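Regulatory protein YycH-like domain-containing protein (Eubacterium rectale, PDB 5COZ) is of unknown function but is related to YycH-type regulatory proteins and probably begins as a lipoprotein precursor, consistent with a regulatory role at the cell envelope. Local coordinates at residues Tyr58-Lys63 against Thr268-Ile273; Ile301-Met306 against Pro319-Tyr324; Gly29-Asn34 against Ile49-Ala54; Ser281-Lys286 against Asp345-Tyr350. All coordinates share one frame; numbering follows the deposited sequence.

Interaction 1: Tyr58-Lys63 against Thr268-Ile273; sequences YVKSGK and TETGEI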
loop_
_atom_site.group_PDB
_atom_site.type_symbol
_atom_site.label_atom_id
_atom_site.label_comp_id
_atom_site.label_asym_id
_atom_site.label_seq_id
_atom_site.Cartn_x
_atom_site.Cartn_y
_atom_site.Cartn_z
ATOM N N TYR A 58 22.727 3.278 3.794
ATOM C CA TYR A 58 22.797 4.462 4.647
ATOM C C TYR A 58 21.526 5.254 4.455
ATOM O O TYR A 58 21.258 5.746 3.341
ATOM C CB TYR A 58 24.016 5.303 4.279
ATOM C CG TYR A 58 25.274 4.715 4.862
ATOM C CD1 TYR A 58 25.935 3.664 4.230
ATOM C CD2 TYR A 58 25.780 5.170 6.075
ATOM C CE1 TYR A 58 27.098 3.113 4.770
ATOM C CE2 TYR A 58 26.940 4.623 6.626
ATOM C CZ TYR A 58 27.591 3.594 5.972
ATOM O OH TYR A 58 28.709 3.035 6.541
ATOM N N VAL A 59 20.696 5.311 5.505
ATOM C CA VAL A 59 19.348 5.869 5.407
ATOM C C VAL A 59 19.140 6.944 6.437
ATOM O O VAL A 59 19.527 6.789 7.615
ATOM C CB VAL A 59 18.299 4.732 5.587
ATOM C CG1 VAL A 59 16.859 5.250 5.540
ATOM C CG2 VAL A 59 18.492 3.649 4.534
ATOM N N LYS A 60 18.529 8.043 5.998
ATOM C CA LYS A 60 18.185 9.153 6.865
ATOM C C LYS A 60 16.933 8.891 7.669
ATOM O O LYS A 60 16.003 8.264 7.180
ATOM C CB LYS A 60 17.848 10.408 6.028
ATOM C CG LYS A 60 19.002 10.947 5.219
ATOM C CD LYS A 60 18.419 12.025 4.275
ATOM C CE LYS A 60 19.481 12.797 3.552
ATOM N NZ LYS A 60 20.169 13.745 4.484
ATOM N N SER A 61 16.916 9.394 8.902
ATOM C CA SER A 61 15.714 9.589 9.684
ATOM C C SER A 61 15.438 11.063 9.655
ATOM O O SER A 61 16.347 11.868 9.424
ATOM C CB SER A 61 15.894 9.119 11.118
ATOM O OG SER A 61 16.011 7.712 11.114
ATOM N N GLY A 62 14.199 11.436 9.908
ATOM C CA GLY A 62 13.912 12.863 9.886
ATOM C C GLY A 62 12.583 13.215 10.501
ATOM O O GLY A 62 11.999 12.445 11.275
ATOM N N LYS A 63 12.176 14.437 10.221
ATOM C CA LYS A 63 10.874 14.968 10.608
ATOM C C LYS A 63 10.150 15.317 9.342
ATOM O O LYS A 63 10.770 15.863 8.409
ATOM C CB LYS A 63 11.002 16.229 11.467
ATOM C CG LYS A 63 11.797 16.092 12.755
ATOM C CD LYS A 63 10.987 15.500 13.862
ATOM C CE LYS A 63 11.710 15.680 15.180
ATOM N NZ LYS A 63 11.024 14.881 16.222
ATOM N N THR A 268 17.241 14.134 10.929
ATOM C CA THR A 268 17.571 14.129 12.374
ATOM C C THR A 268 18.835 13.317 12.616
ATOM O O THR A 268 19.664 13.699 13.440
ATOM C CB THR A 268 16.399 13.584 13.200
ATOM O OG1 THR A 268 16.027 12.313 12.662
ATOM C CG2 THR A 268 15.200 14.521 13.193
ATOM N N GLU A 269 18.961 12.184 11.944
ATOM C CA GLU A 269 20.127 11.308 12.033
ATOM C C GLU A 269 20.234 10.475 10.770
ATOM O O GLU A 269 19.295 10.395 9.984
ATOM C CB GLU A 269 20.062 10.411 13.281
ATOM C CG GLU A 269 18.852 9.492 13.315
ATOM C CD GLU A 269 18.525 8.814 14.632
ATOM O OE1 GLU A 269 19.315 8.947 15.597
ATOM O OE2 GLU A 269 17.466 8.145 14.697
ATOM N N THR A 270 21.407 9.939 10.532
ATOM C CA THR A 270 21.659 9.070 9.395
ATOM C C THR A 270 22.466 7.919 9.930
ATOM O O THR A 270 23.358 8.102 10.759
ATOM C CB THR A 270 22.386 9.791 8.252
ATOM O OG1 THR A 270 21.725 11.030 7.954
ATOM C CG2 THR A 270 22.506 8.920 6.986
ATOM N N GLY A 271 22.174 6.744 9.439
ATOM C CA GLY A 271 22.933 5.587 9.865
ATOM C C GLY A 271 22.775 4.472 8.879
ATOM O O GLY A 271 21.911 4.513 7.995
ATOM N N GLU A 272 23.567 3.434 9.079
ATOM C CA GLU A 272 23.512 2.248 8.257
ATOM C C GLU A 272 22.461 1.319 8.810
ATOM O O GLU A 272 22.416 1.077 10.019
ATOM C CB GLU A 272 24.888 1.568 8.309
ATOM C CG GLU A 272 25.077 0.484 7.278
ATOM C CD GLU A 272 26.527 0.081 7.078
ATOM O OE1 GLU A 272 27.431 0.803 7.557
ATOM O OE2 GLU A 272 26.758 -0.970 6.440
ATOM N N ILE A 273 21.604 0.810 7.935
ATOM C CA ILE A 273 20.605 -0.166 8.352
ATOM C C ILE A 273 21.179 -1.565 8.265
ATOM O O ILE A 273 22.195 -1.793 7.605
ATOM C CB ILE A 273 19.293 -0.048 7.535
ATOM C CG1 ILE A 273 19.501 -0.464 6.044
ATOM C CG2 ILE A 273 18.696 1.367 7.696
ATOM C CD1 ILE A 273 18.210 -0.600 5.278
HETATM O O HOH W 1 22.304 12.396 5.711
HETATM O O HOH W 2 13.260 11.268 13.440
#
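Tyr58 and Glu272 meet at one end of an antiparallel pairing between strands 58-66 and 262-272. Glu272 CB lies over one face of the Tyr58 ring, 4.2 Å from the ring centre and offset toward the rim. This is a CH-pi contact. Glu272 CG stands anti to the backbone N (chi1 -168°) and the chain beyond it is extended. The carboxylate is thereby carried along the ring, and Glu272 OE1 comes within 2.8 Å of Tyr58 OH. The ring and carboxylate planes are 38° apart. On the same face of the sheet, Lys60 and Thr270 lie side by side and point the same way. A water joins their ends, 2.8 Å from Lys60 NZ and 2.7 Å from Thr270 OG1. Lys60 NZ also hydrogen-bonds to Thr267 OG1. On the other face, Ser61 CB rests on Glu269 CG at 3.7 Å. Ile273, just past the strand end, meets Val59, CG2 to CG2, at 3.9 Å.

The backbones set this register. Val59 and Gly271 form a hydrogen-bonded pair, with Val59 N 2.9 Å from Gly271 O. Ser61 N bonds to Glu269 O, and Thr268 N to Ser61 O. Further out, Tyr350 OH bonds to both Val59 O and Ser61 OG. Pro319 of strand 314-330 packs on Val59 and Ser61, so this strand flanks 58-66 on its other side.

The chemistry implies a two-sided contact. One face has charged, hydroxyl and water-linked groups that suit solvent. The other is mixed: Val59 and Ser61 are buried against strand 314-330, while Glu269 is exposed and charged.

Interaction 2: Ile301-Met306 against Pro319-Tyr324; sequences ISLEYM and PVWVVY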
loop_
_atom_site.group_PDB
_atom_site.type_symbol
_atom_site.label_atom_id
_atom_site.label_comp_id
_atom_site.label_asym_id
_atom_site.label_seq_id
_atom_site.Cartn_x
_atom_site.Cartn_y
_atom_site.Cartn_z
ATOM N N ILE A 301 9.519 -9.258 2.533
ATOM C CA ILE A 301 10.399 -8.516 3.422
ATOM C C ILE A 301 10.600 -7.176 2.720
ATOM O O ILE A 301 11.014 -7.157 1.552
ATOM C CB ILE A 301 11.720 -9.235 3.724
ATOM C CG1 ILE A 301 11.458 -10.616 4.323
ATOM C CG2 ILE A 301 12.618 -8.353 4.642
ATOM C CD1 ILE A 301 12.795 -11.492 4.389
ATOM N N SER A 302 10.314 -6.072 3.406
ATOM C CA SER A 302 10.265 -4.768 2.762
ATOM C C SER A 302 10.885 -3.688 3.612
ATOM O O SER A 302 10.594 -3.595 4.803
ATOM C CB SER A 302 8.788 -4.425 2.505
ATOM O OG SER A 302 8.610 -3.146 1.909
ATOM N N LEU A 303 11.702 -2.828 2.989
ATOM C CA LEU A 303 12.299 -1.654 3.620
ATOM C C LEU A 303 11.324 -0.500 3.447
ATOM O O LEU A 303 10.980 -0.172 2.304
ATOM C CB LEU A 303 13.664 -1.331 2.982
ATOM C CG LEU A 303 14.308 -0.031 3.410
ATOM C CD1 LEU A 303 14.601 -0.039 4.940
ATOM C CD2 LEU A 303 15.612 0.182 2.588
ATOM N N GLU A 304 10.865 0.082 4.554
ATOM C CA GLU A 304 9.854 1.130 4.470
ATOM C C GLU A 304 10.166 2.246 5.435
ATOM O O GLU A 304 10.965 2.077 6.348
ATOM C CB GLU A 304 8.442 0.565 4.764
ATOM C CG GLU A 304 8.131 -0.642 3.880
ATOM C CD GLU A 304 6.755 -1.252 4.029
ATOM O OE1 GLU A 304 5.995 -0.793 4.911
ATOM O OE2 GLU A 304 6.471 -2.263 3.339
ATOM N N TYR A 305 9.503 3.398 5.253
ATOM C CA TYR A 305 9.622 4.500 6.193
ATOM C C TYR A 305 8.372 4.551 7.045
ATOM O O TYR A 305 7.273 4.815 6.537
ATOM C CB TYR A 305 9.768 5.833 5.434
ATOM C CG TYR A 305 11.184 6.315 5.223
ATOM C CD1 TYR A 305 12.082 6.398 6.285
ATOM C CD2 TYR A 305 11.600 6.787 3.985
ATOM C CE1 TYR A 305 13.360 6.944 6.118
ATOM C CE2 TYR A 305 12.872 7.346 3.807
ATOM C CZ TYR A 305 13.744 7.429 4.878
ATOM O OH TYR A 305 14.983 8.000 4.702
HETATM N N MSE A 306 8.541 4.348 8.350
HETATM C CA MSE A 306 7.401 4.419 9.258
HETATM C C MSE A 306 7.319 5.820 9.850
HETATM O O MSE A 306 8.348 6.433 10.151
HETATM C CB MSE A 306 7.518 3.377 10.369
HETATM C CG MSE A 306 6.298 3.383 11.277
HETATM SE SE MSE A 306 6.188 1.778 12.348
HETATM C CE MSE A 306 5.440 0.621 11.027
ATOM N N PRO A 319 13.420 4.484 9.201
ATOM C CA PRO A 319 13.314 3.264 8.395
ATOM C C PRO A 319 13.032 2.046 9.249
ATOM O O PRO A 319 13.561 1.900 10.374
ATOM C CB PRO A 319 14.703 3.143 7.745
ATOM C CG PRO A 319 15.642 3.793 8.764
ATOM C CD PRO A 319 14.824 4.951 9.305
ATOM N N VAL A 320 12.233 1.155 8.682
ATOM C CA VAL A 320 11.888 -0.117 9.298
ATOM C C VAL A 320 12.017 -1.221 8.258
ATOM O O VAL A 320 11.850 -0.982 7.054
ATOM C CB VAL A 320 10.438 -0.115 9.911
ATOM C CG1 VAL A 320 10.355 0.856 11.078
ATOM C CG2 VAL A 320 9.347 0.182 8.868
ATOM N N TRP A 321 12.279 -2.445 8.735
ATOM C CA TRP A 321 12.129 -3.655 7.939
ATOM C C TRP A 321 10.818 -4.306 8.346
ATOM O O TRP A 321 10.616 -4.556 9.544
ATOM C CB TRP A 321 13.290 -4.624 8.179
ATOM C CG TRP A 321 14.565 -4.260 7.493
ATOM C CD1 TRP A 321 15.722 -3.843 8.084
ATOM C CD2 TRP A 321 14.856 -4.412 6.097
ATOM N NE1 TRP A 321 16.716 -3.692 7.135
ATOM C CE2 TRP A 321 16.217 -4.062 5.912
ATOM C CE3 TRP A 321 14.096 -4.801 4.981
ATOM C CZ2 TRP A 321 16.842 -4.100 4.657
ATOM C CZ3 TRP A 321 14.719 -4.855 3.732
ATOM C CH2 TRP A 321 16.071 -4.499 3.578
ATOM N N VAL A 322 9.911 -4.514 7.381
ATOM C CA VAL A 322 8.617 -5.131 7.650
ATOM C C VAL A 322 8.649 -6.532 7.084
ATOM O O VAL A 322 9.068 -6.718 5.937
ATOM C CB VAL A 322 7.438 -4.330 7.035
ATOM C CG1 VAL A 322 6.112 -4.934 7.508
ATOM C CG2 VAL A 322 7.518 -2.857 7.446
ATOM N N VAL A 323 8.196 -7.521 7.865
ATOM C CA VAL A 323 8.046 -8.888 7.388
ATOM C C VAL A 323 6.563 -9.199 7.363
ATOM O O VAL A 323 5.901 -9.182 8.392
ATOM C CB VAL A 323 8.816 -9.927 8.247
ATOM C CG1 VAL A 323 8.632 -11.348 7.691
ATOM C CG2 VAL A 323 10.296 -9.567 8.308
ATOM N N TYR A 324 6.046 -9.495 6.163
ATOM C CA TYR A 324 4.651 -9.865 5.982
ATOM C C TYR A 324 4.603 -11.366 5.876
ATOM O O TYR A 324 5.430 -11.953 5.153
ATOM C CB TYR A 324 4.081 -9.218 4.705
ATOM C CG TYR A 324 4.159 -7.705 4.716
ATOM C CD1 TYR A 324 5.260 -7.041 4.170
ATOM C CD2 TYR A 324 3.084 -6.935 5.153
ATOM C CE1 TYR A 324 5.306 -5.645 4.103
ATOM C CE2 TYR A 324 3.126 -5.540 5.100
ATOM C CZ TYR A 324 4.219 -4.903 4.539
ATOM O OH TYR A 324 4.279 -3.531 4.504
#
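Leu303 CB sits over one face of the Trp321 six-membered ring, 4.0 Å from its centre, as a CH-pi contact. Ile301 CG2 approaches the same indole obliquely. The Tyr324 ring has Val322 CG1 over one face, and Glu304 OE2 at its edge, in plane. These residues belong to a buried beta hairpin of strands 295-311 and 314-330. Ser302 with Val322 and Glu304 with Val320 are its hydrogen-bonded pairs here.

Two hydroxyls grip Glu304 OE2. Tyr324 OH donates to the syn lone pair of Glu304 OE2 at 2.8 Å, and Ser302 OG to the anti lone pair at 2.7 Å. Glu304 CG is anti to the carbonyl carbon (chi1 -53°), and the extended chain beyond it brings the carboxylate to both donors. Arg227 adds a salt bridge to OE2, which probably keeps this buried acid ionised. A leucine in place of Glu304 would probably leave Arg227 without its countercharge and the hydroxyls of Tyr324 and Ser302 without this shared acceptor. Trp321 NE1 bonds to Leu274 O, and helix 276-288 packs against the indole. At the far end of the pairing, CB of Met306, a selenomethionine, lies 3.9 Å from Val320 CG1.

Interaction 3: Gly29-Asn34 against Ile49-Ala54; sequences GKLPQN and INIWDA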
loop_
_atom_site.group_PDB
_atom_site.type_symbol
_atom_site.label_atom_id
_atom_site.label_comp_id
_atom_site.label_asym_id
_atom_site.label_seq_id
_atom_site.Cartn_x
_atom_site.Cartn_y
_atom_site.Cartn_z
ATOM N N GLY A 29 21.502 -2.979 -3.826
ATOM C CA GLY A 29 21.037 -3.225 -5.184
ATOM C C GLY A 29 21.334 -4.621 -5.687
ATOM O O GLY A 29 20.756 -5.037 -6.695
ATOM N N LYS A 30 22.172 -5.391 -4.963
ATOM C CA LYS A 30 22.507 -6.765 -5.360
ATOM C C LYS A 30 21.685 -7.837 -4.618
ATOM O O LYS A 30 21.819 -9.030 -4.905
ATOM C CB LYS A 30 24.003 -7.019 -5.191
ATOM C CG LYS A 30 24.798 -6.281 -6.281
ATOM C CD LYS A 30 26.320 -6.458 -6.177
ATOM C CE LYS A 30 26.824 -7.886 -6.266
ATOM N NZ LYS A 30 26.276 -8.618 -7.444
ATOM N N LEU A 31 20.794 -7.412 -3.702
ATOM C CA LEU A 31 19.921 -8.370 -3.023
ATOM C C LEU A 31 19.009 -8.988 -4.042
ATOM O O LEU A 31 18.646 -8.330 -5.024
ATOM C CB LEU A 31 19.066 -7.651 -1.952
ATOM C CG LEU A 31 19.813 -7.100 -0.745
ATOM C CD1 LEU A 31 18.912 -6.126 0.015
ATOM C CD2 LEU A 31 20.277 -8.232 0.205
ATOM N N PRO A 32 18.559 -10.227 -3.794
ATOM C CA PRO A 32 17.586 -10.832 -4.704
ATOM C C PRO A 32 16.233 -10.134 -4.578
ATOM O O PRO A 32 16.012 -9.417 -3.592
ATOM C CB PRO A 32 17.512 -12.287 -4.222
ATOM C CG PRO A 32 17.911 -12.243 -2.786
ATOM C CD PRO A 32 18.908 -11.121 -2.670
ATOM N N GLN A 33 15.347 -10.349 -5.556
ATOM C CA GLN A 33 14.009 -9.756 -5.508
ATOM C C GLN A 33 12.978 -10.779 -4.996
ATOM O O GLN A 33 11.865 -10.404 -4.618
ATOM C CB GLN A 33 13.602 -9.236 -6.879
ATOM C CG GLN A 33 14.317 -7.944 -7.270
ATOM C CD GLN A 33 13.790 -7.399 -8.570
ATOM O OE1 GLN A 33 13.873 -8.040 -9.623
ATOM N NE2 GLN A 33 13.224 -6.203 -8.523
ATOM N N ASN A 34 13.344 -12.062 -4.983
ATOM C CA ASN A 34 12.472 -13.135 -4.507
ATOM C C ASN A 34 13.329 -14.205 -3.864
ATOM O O ASN A 34 14.462 -14.448 -4.315
ATOM C CB ASN A 34 11.656 -13.739 -5.674
ATOM C CG ASN A 34 10.758 -12.735 -6.367
ATOM O OD1 ASN A 34 9.611 -12.474 -5.944
ATOM N ND2 ASN A 34 11.282 -12.064 -7.380
ATOM N N ILE A 49 11.304 -9.646 -1.959
ATOM C CA ILE A 49 12.254 -8.802 -1.246
ATOM C C ILE A 49 12.121 -7.429 -1.859
ATOM O O ILE A 49 12.319 -7.294 -3.065
ATOM C CB ILE A 49 13.705 -9.329 -1.345
ATOM C CG1 ILE A 49 13.822 -10.816 -0.893
ATOM C CG2 ILE A 49 14.687 -8.406 -0.592
ATOM C CD1 ILE A 49 13.527 -11.057 0.602
ATOM N N ASN A 50 11.733 -6.436 -1.061
ATOM C CA ASN A 50 11.513 -5.085 -1.600
ATOM C C ASN A 50 12.383 -4.059 -0.938
ATOM O O ASN A 50 12.199 -3.730 0.257
ATOM C CB ASN A 50 10.054 -4.684 -1.407
ATOM C CG ASN A 50 9.130 -5.267 -2.433
ATOM O OD1 ASN A 50 9.463 -5.297 -3.625
ATOM N ND2 ASN A 50 7.914 -5.643 -2.008
ATOM N N ILE A 51 13.380 -3.551 -1.701
ATOM C CA ILE A 51 14.218 -2.446 -1.218
ATOM C C ILE A 51 13.921 -1.196 -2.063
ATOM O O ILE A 51 14.546 -0.152 -1.879
ATOM C CB ILE A 51 15.732 -2.783 -1.081
ATOM C CG1 ILE A 51 16.367 -3.321 -2.378
ATOM C CG2 ILE A 51 15.889 -3.794 0.056
ATOM C CD1 ILE A 51 16.788 -2.224 -3.373
ATOM N N TRP A 52 12.973 -1.324 -3.013
ATOM C CA TRP A 52 12.397 -0.183 -3.737
ATOM C C TRP A 52 13.510 0.593 -4.438
ATOM O O TRP A 52 14.334 -0.040 -5.102
ATOM C CB TRP A 52 11.550 0.666 -2.753
ATOM C CG TRP A 52 10.559 -0.181 -1.993
ATOM C CD1 TRP A 52 10.688 -0.653 -0.714
ATOM C CD2 TRP A 52 9.293 -0.663 -2.476
ATOM N NE1 TRP A 52 9.571 -1.396 -0.366
ATOM C CE2 TRP A 52 8.709 -1.430 -1.438
ATOM C CE3 TRP A 52 8.635 -0.591 -3.717
ATOM C CZ2 TRP A 52 7.472 -2.072 -1.587
ATOM C CZ3 TRP A 52 7.396 -1.207 -3.858
ATOM C CH2 TRP A 52 6.846 -1.968 -2.817
ATOM N N ASP A 53 13.557 1.929 -4.292
ATOM C CA ASP A 53 14.566 2.706 -4.989
ATOM C C ASP A 53 15.685 3.172 -4.050
ATOM O O ASP A 53 16.410 4.122 -4.372
ATOM C CB ASP A 53 13.891 3.905 -5.685
ATOM C CG ASP A 53 12.839 3.488 -6.703
ATOM O OD1 ASP A 53 12.960 2.387 -7.267
ATOM O OD2 ASP A 53 11.897 4.256 -6.927
ATOM N N ALA A 54 15.900 2.444 -2.927
ATOM C CA ALA A 54 16.986 2.789 -2.015
ATOM C C ALA A 54 18.337 2.627 -2.710
ATOM O O ALA A 54 18.531 1.641 -3.423
ATOM C CB ALA A 54 16.931 1.876 -0.798
HETATM O O HOH W 3 11.749 -5.614 -6.052
#
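Gln33 and Ile49 are joined by one backbone hydrogen bond, with Ile49 N 2.8 Å from Gln33 O and the donor 57° out of the carbonyl plane. The N-H itself points well at the oxygen, at 166°. Past Ile49 the chain soon leaves its strand in a type II' turn from Ile51 to Ala54, closed by Ala54 N to Ile51 O at 3.1 Å.

Ile49 makes the tightest side-chain contact. Ile49 CB is 3.2 Å from Pro32 O, and Ile49 CG2 is 3.4 Å from it. Having CG2 anti to the backbone N (chi1 -54° for CG1) puts CB and the CG2 branch against this carbonyl, while the CD1 end leads away. Leu31 CD1 meets Ile51 CG2 at 3.8 Å, and the two side chains cross obliquely. This small apolar patch continues into Tyr57, which touches Leu31, and Leu23, which touches Ile49.

Within 49-54, Asn50 CB lies over one face of the Trp52 ring. The Asn50 amide is held by Glu300 and Lys186, and Trp52 NE1 bonds to Ser302 OG. The backbone of Asn50 pairs with Ile301 and Leu303, in parallel with strand 295-311.

The arrangement is that of the open end of a beta hairpin, strands 34-40 and 43-50, where the incoming loop and the outgoing turn pack together at the margin of a mixed sheet.

Interaction 4: Ser281-Lys286 against Asp345-Tyr350; sequences SKEVDK and DVYDAY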
loop_
_atom_site.group_PDB
_atom_site.type_symbol
_atom_site.label_atom_id
_atom_site.label_comp_id
_atom_site.label_asym_id
_atom_site.label_seq_id
_atom_site.Cartn_x
_atom_site.Cartn_y
_atom_site.Cartn_z
ATOM N N SER A 281 16.683 -13.923 9.853
ATOM C CA SER A 281 17.050 -14.926 10.847
ATOM C C SER A 281 16.366 -14.638 12.204
ATOM O O SER A 281 15.887 -15.573 12.853
ATOM C CB SER A 281 18.563 -15.003 10.991
ATOM O OG SER A 281 19.047 -13.772 11.488
ATOM N N LYS A 282 16.263 -13.370 12.601
ATOM C CA LYS A 282 15.623 -13.007 13.855
ATOM C C LYS A 282 14.105 -13.296 13.771
ATOM O O LYS A 282 13.507 -13.816 14.723
ATOM C CB LYS A 282 15.909 -11.515 14.111
ATOM C CG LYS A 282 15.634 -11.020 15.475
ATOM C CD LYS A 282 16.447 -9.761 15.651
ATOM C CE LYS A 282 16.188 -9.233 16.994
ATOM N NZ LYS A 282 16.928 -7.978 17.148
ATOM N N GLU A 283 13.500 -12.998 12.618
ATOM C CA GLU A 283 12.061 -13.222 12.443
ATOM C C GLU A 283 11.744 -14.728 12.408
ATOM O O GLU A 283 10.763 -15.149 13.021
ATOM C CB GLU A 283 11.591 -12.529 11.175
ATOM C CG GLU A 283 10.117 -12.773 10.870
ATOM C CD GLU A 283 9.097 -12.098 11.765
ATOM O OE1 GLU A 283 9.471 -11.416 12.747
ATOM O OE2 GLU A 283 7.890 -12.285 11.482
ATOM N N VAL A 284 12.602 -15.539 11.774
ATOM C CA VAL A 284 12.393 -16.991 11.792
ATOM C C VAL A 284 12.493 -17.503 13.236
ATOM O O VAL A 284 11.702 -18.368 13.624
ATOM C CB VAL A 284 13.377 -17.687 10.842
ATOM C CG1 VAL A 284 13.575 -19.168 11.188
ATOM C CG2 VAL A 284 12.943 -17.506 9.397
ATOM N N ASP A 285 13.456 -16.988 14.037
ATOM C CA ASP A 285 13.578 -17.444 15.417
ATOM C C ASP A 285 12.283 -17.128 16.185
ATOM O O ASP A 285 11.831 -17.959 16.977
ATOM C CB ASP A 285 14.797 -16.802 16.073
ATOM C CG ASP A 285 15.284 -17.527 17.310
ATOM O OD1 ASP A 285 15.529 -18.775 17.226
ATOM O OD2 ASP A 285 15.504 -16.850 18.340
ATOM N N LYS A 286 11.665 -15.960 15.908
ATOM C CA LYS A 286 10.407 -15.573 16.555
ATOM C C LYS A 286 9.266 -16.482 16.103
ATOM O O LYS A 286 8.524 -17.013 16.924
ATOM C CB LYS A 286 10.071 -14.106 16.219
ATOM C CG LYS A 286 8.747 -13.594 16.824
ATOM C CD LYS A 286 7.607 -13.492 15.794
ATOM C CE LYS A 286 6.467 -12.640 16.312
ATOM N NZ LYS A 286 5.271 -12.702 15.425
ATOM N N ASP A 345 5.276 -8.317 11.027
ATOM C CA ASP A 345 6.181 -7.922 12.089
ATOM C C ASP A 345 6.986 -6.730 11.596
ATOM O O ASP A 345 7.186 -6.568 10.388
ATOM C CB ASP A 345 7.078 -9.085 12.506
ATOM C CG ASP A 345 6.376 -10.043 13.468
ATOM O OD1 ASP A 345 5.849 -9.569 14.513
ATOM O OD2 ASP A 345 6.364 -11.270 13.190
ATOM N N VAL A 346 7.433 -5.881 12.523
ATOM C CA VAL A 346 8.158 -4.664 12.171
ATOM C C VAL A 346 9.408 -4.555 13.012
ATOM O O VAL A 346 9.341 -4.747 14.225
ATOM C CB VAL A 346 7.289 -3.389 12.355
ATOM C CG1 VAL A 346 8.021 -2.154 11.823
ATOM C CG2 VAL A 346 5.941 -3.510 11.656
ATOM N N TYR A 347 10.522 -4.224 12.370
ATOM C CA TYR A 347 11.807 -4.040 13.030
ATOM C C TYR A 347 12.348 -2.660 12.779
ATOM O O TYR A 347 12.303 -2.193 11.647
ATOM C CB TYR A 347 12.820 -5.062 12.472
ATOM C CG TYR A 347 12.495 -6.481 12.851
ATOM C CD1 TYR A 347 11.551 -7.221 12.136
ATOM C CD2 TYR A 347 13.178 -7.117 13.884
ATOM C CE1 TYR A 347 11.225 -8.523 12.516
ATOM C CE2 TYR A 347 12.873 -8.417 14.259
ATOM C CZ TYR A 347 11.896 -9.114 13.577
ATOM O OH TYR A 347 11.652 -10.394 13.987
ATOM N N ASP A 348 12.931 -2.048 13.800
ATOM C CA ASP A 348 13.712 -0.826 13.601
ATOM C C ASP A 348 14.848 -1.204 12.619
ATOM O O ASP A 348 15.580 -2.180 12.868
ATOM C CB ASP A 348 14.236 -0.356 14.966
ATOM C CG ASP A 348 15.141 0.862 14.961
ATOM O OD1 ASP A 348 15.961 0.994 14.013
ATOM O OD2 ASP A 348 15.090 1.638 15.946
ATOM N N ALA A 349 14.987 -0.468 11.485
ATOM C CA ALA A 349 15.975 -0.938 10.498
ATOM C C ALA A 349 17.411 -0.719 10.941
ATOM O O ALA A 349 18.291 -1.413 10.433
ATOM C CB ALA A 349 15.744 -0.276 9.146
ATOM N N TYR A 350 17.661 0.221 11.863
ATOM C CA TYR A 350 19.021 0.456 12.348
ATOM C C TYR A 350 19.405 -0.549 13.397
ATOM O O TYR A 350 20.520 -1.056 13.354
ATOM C CB TYR A 350 19.184 1.843 12.982
ATOM C CG TYR A 350 18.849 3.020 12.097
ATOM C CD1 TYR A 350 19.569 3.272 10.926
ATOM C CD2 TYR A 350 17.851 3.917 12.459
ATOM C CE1 TYR A 350 19.285 4.391 10.134
ATOM C CE2 TYR A 350 17.544 5.018 11.670
ATOM C CZ TYR A 350 18.309 5.286 10.545
ATOM O OH TYR A 350 17.963 6.387 9.794
#
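Asp345 and Lys286 form a salt bridge between strand 338-348 and helix 276-288. Lys286 NZ is 2.9 Å from Asp345 OD2, on its syn lone pair, with a second, weak bond to OD1. Lys286 is modelled in two conformers, and the bridge is described for one of them. Glu283 OE2 comes to 2.5 Å from Asp345 OD2, and the two carboxylates are turned 68° against each other. Two acid oxygens this close probably share a proton. Glu354 OE2 near Asp345 OD1 adds more negative charge, which would probably raise the tendency to hold one.

The hydrogen bonding centres on Tyr347. Tyr347 OH donates to the anti lone pair of Glu283 OE1 at 2.7 Å. OE1 lies at the ring edge, in plane, with the carboxylate turned 84° from the ring. A bend in Glu283 at chi2 (71°) lets one carboxylate reach both Tyr347 and Asp345. A phenylalanine in place of Tyr347 would probably leave Glu283 OE1 without this donor and its carboxylate freer to turn beside Asp345.

Apolar contact is slight: Lys282 CG lies 4.0 Å from Tyr347 CE2, while Lys282 NZ bonds to Gly352 O. At the end of the strand, Asp348 OD1 accepts from Tyr350 N at 2.8 Å, an Asx turn.

Asp345 and Tyr347 point to the helix and Val346 away. This is the alternation of a strand with a helix packed on one face of a mixed, mostly antiparallel sheet.

All four contacts reach the same mixed sheet. Interaction 2 is fully buried, and its strands are central. Strand 314-330 pairs with 58-66 of interaction 1 and with 338-348 of interaction 4, while strand 295-311 pairs with 43-50 of interaction 3. Interactions 1 and 3 are only partly buried. Interaction 1 is also a strand pairing, but with water-linked side chains on its outer face. Interaction 3 has one backbone bond and a small apolar patch. Interaction 4 is buried too, but joins helix to strand through charged side chains instead of paired backbones. Tyr350 and Tyr305 each bond to strand 58-66, tying interactions 4 and 2 to interaction 1. Interactions 3 and 4 do not touch.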